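Local atomic coordinates of aldo-keto Reductase, OXIDOREDUCTASE (Salmonella typhimurium, PDB entry 5T79), a protein that probably acts as an NADPH-dependent aldo-keto reductase that converts 3-hydroxybutanal to 1,3-butanediol. Residues A298-P301 with S302-E305. Sequence-based numbering, arbitrary orientation.
Sequences ASKP and SQIE. With NDP (NADPH dihydro-nicotinamide-adenine-dinucleotide phosphate), chain E.
The amide of Q303 works at both ends, one on the protein backbone and one on the cofactor. Its OE1 takes a hydrogen bond from the backbone N of S299, with OE1 and N 2.8 Å apart. This bond is nearly straight (169°), and the donor sits almost in line with the side-chain C=O. The N of K300 adds a weak second bond to the same oxygen. On the other end, Q303 NE2 donates to O3X of the NADPH 2'-phosphate at 2.8 Å. S299 OG donates to that same O3X at 2.7 Å, so a side chain from the loop and one from the helix grip a single phosphate oxygen. With chi1 at 66°, S299 OG lies between its own backbone N and carbonyl carbon and is turned to the phosphate. Q303 CG, anti to its own carbonyl carbon (chi1 -66°), lies over the face of the adenine, 3.6 Å from C5A. The extended chain beyond it carries the amide to the phosphate.

K300 crosses the Q303 side chain at about a right angle, with CG 3.7 Å from Q303 CD. A water joins K300 NZ to S302 OG. The backbone makes the first turn of helix 301-308. Q303 N donates to K300 O, and E305 N to P301 O. A298 CB packs on I304 CG1 at 3.8 Å, and I304 also meets L48 of helix 42-54. E305 forms a salt bridge with R51.

This is the loop and helix start after strand 293-296 of the TIM barrel. D61, S168 and R232, among others, also hydrogen-bond the cofactor. Two neutral donors on O3X, with the amide held by backbone N-H groups, are consistent with recognition of the phosphate that distinguishes NADPH from NADH.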
# COMPACT_ATOMS: atom_id res chain seq x y z
N ALA A 298 4.62 -9.75 -1.24
CA ALA A 298 5.73 -10.66 -1.56
C ALA A 298 5.73 -11.88 -0.65
O ALA A 298 5.41 -11.76 0.54
CB ALA A 298 7.08 -9.94 -1.44
N SER A 299 6.07 -13.05 -1.20
CA SER A 299 6.20 -14.27 -0.42
C SER A 299 7.68 -14.66 -0.33
O SER A 299 8.05 -15.47 0.51
CB SER A 299 5.37 -15.40 -1.03
OG SER A 299 5.89 -15.76 -2.30
N LYS A 300 8.52 -14.10 -1.23
CA LYS A 300 9.95 -14.40 -1.25
C LYS A 300 10.79 -13.16 -1.58
O LYS A 300 10.33 -12.26 -2.30
CB LYS A 300 10.28 -15.57 -2.19
CG LYS A 300 9.76 -15.48 -3.60
CD LYS A 300 9.98 -16.82 -4.29
CE LYS A 300 9.71 -16.76 -5.78
NZ LYS A 300 10.31 -17.93 -6.49
N PRO A 301 12.01 -13.07 -1.00
CA PRO A 301 12.86 -11.89 -1.22
C PRO A 301 13.15 -11.55 -2.69
O PRO A 301 13.29 -10.37 -3.01
CB PRO A 301 14.16 -12.25 -0.49
CG PRO A 301 13.69 -13.16 0.64
CD PRO A 301 12.68 -14.02 -0.08
N SER A 302 13.20 -12.56 -3.58
CA SER A 302 13.46 -12.35 -5.01
C SER A 302 12.37 -11.47 -5.65
O SER A 302 12.69 -10.72 -6.56
CB SER A 302 13.57 -13.69 -5.75
OG SER A 302 12.35 -14.40 -5.71
N GLN A 303 11.12 -11.52 -5.14
CA GLN A 303 10.02 -10.69 -5.66
C GLN A 303 10.23 -9.22 -5.30
O GLN A 303 9.86 -8.33 -6.07
CB GLN A 303 8.67 -11.20 -5.14
CG GLN A 303 8.35 -12.60 -5.71
CD GLN A 303 7.20 -13.28 -5.03
OE1 GLN A 303 6.87 -13.00 -3.88
NE2 GLN A 303 6.62 -14.28 -5.69
N ILE A 304 10.84 -8.95 -4.13
CA ILE A 304 11.16 -7.59 -3.71
C ILE A 304 12.29 -7.07 -4.60
O ILE A 304 12.22 -5.94 -5.08
CB ILE A 304 11.54 -7.53 -2.21
CG1 ILE A 304 10.36 -8.04 -1.30
CG2 ILE A 304 11.95 -6.09 -1.81
CD1 ILE A 304 10.74 -8.19 0.24
N GLU A 305 13.33 -7.91 -4.83
CA GLU A 305 14.46 -7.55 -5.70
C GLU A 305 13.95 -7.22 -7.10
O GLU A 305 14.38 -6.22 -7.71
CB GLU A 305 15.47 -8.70 -5.77
CG GLU A 305 16.08 -9.02 -4.42
CD GLU A 305 16.94 -10.26 -4.35
OE1 GLU A 305 16.76 -11.18 -5.18
OE2 GLU A 305 17.81 -10.31 -3.45
PA NDP E . 0.52 -7.53 -5.56
O1A NDP E . 1.85 -6.85 -5.67
O2A NDP E . -0.64 -7.25 -6.40
O5B NDP E . 0.68 -9.13 -5.64
C5B NDP E . 1.48 -9.71 -4.59
C4B NDP E . 1.57 -11.20 -4.73
O4B NDP E . 1.88 -11.54 -6.10
C3B NDP E . 2.66 -11.83 -3.86
O3B NDP E . 2.12 -12.26 -2.61
C2B NDP E . 3.18 -12.98 -4.72
O2B NDP E . 2.40 -14.18 -4.52
C1B NDP E . 2.95 -12.46 -6.15
N9A NDP E . 4.11 -11.80 -6.75
C8A NDP E . 4.61 -10.56 -6.45
N7A NDP E . 5.66 -10.22 -7.17
C5A NDP E . 5.86 -11.32 -7.98
C6A NDP E . 6.86 -11.63 -8.93
N6A NDP E . 7.80 -10.76 -9.34
N1A NDP E . 6.82 -12.85 -9.51
C2A NDP E . 5.83 -13.69 -9.19
N3A NDP E . 4.82 -13.50 -8.33
C4A NDP E . 4.91 -12.30 -7.74
O3 NDP E . 0.18 -7.10 -4.07
PN NDP E . -1.16 -7.44 -3.28
O1N NDP E . -0.68 -8.58 -2.45
O2N NDP E . -2.38 -7.61 -4.18
O5D NDP E . -1.61 -6.17 -2.37
C5D NDP E . -0.61 -5.12 -2.19
C4D NDP E . -0.68 -4.55 -0.79
O4D NDP E . -1.77 -3.61 -0.73
C3D NDP E . -0.93 -5.52 0.34
O3D NDP E . 0.28 -6.17 0.72
C2D NDP E . -1.58 -4.64 1.41
O2D NDP E . -0.72 -3.98 2.34
C1D NDP E . -2.36 -3.63 0.56
N1N NDP E . -3.78 -4.00 0.36
C2N NDP E . -4.73 -3.08 0.80
C3N NDP E . -6.05 -3.29 0.68
C7N NDP E . -6.99 -2.14 0.92
O7N NDP E . -8.20 -2.41 0.85
N7N NDP E . -6.55 -0.92 1.23
C4N NDP E . -6.55 -4.64 0.26
C5N NDP E . -5.50 -5.44 -0.43
C6N NDP E . -4.22 -5.15 -0.36
P2B NDP E . 2.92 -15.70 -4.30
O1X NDP E . 2.59 -16.33 -3.01
O2X NDP E . 2.27 -16.39 -5.49
O3X NDP E . 4.42 -15.63 -4.59
O HOH W 1 13.07 -17.22 -6.37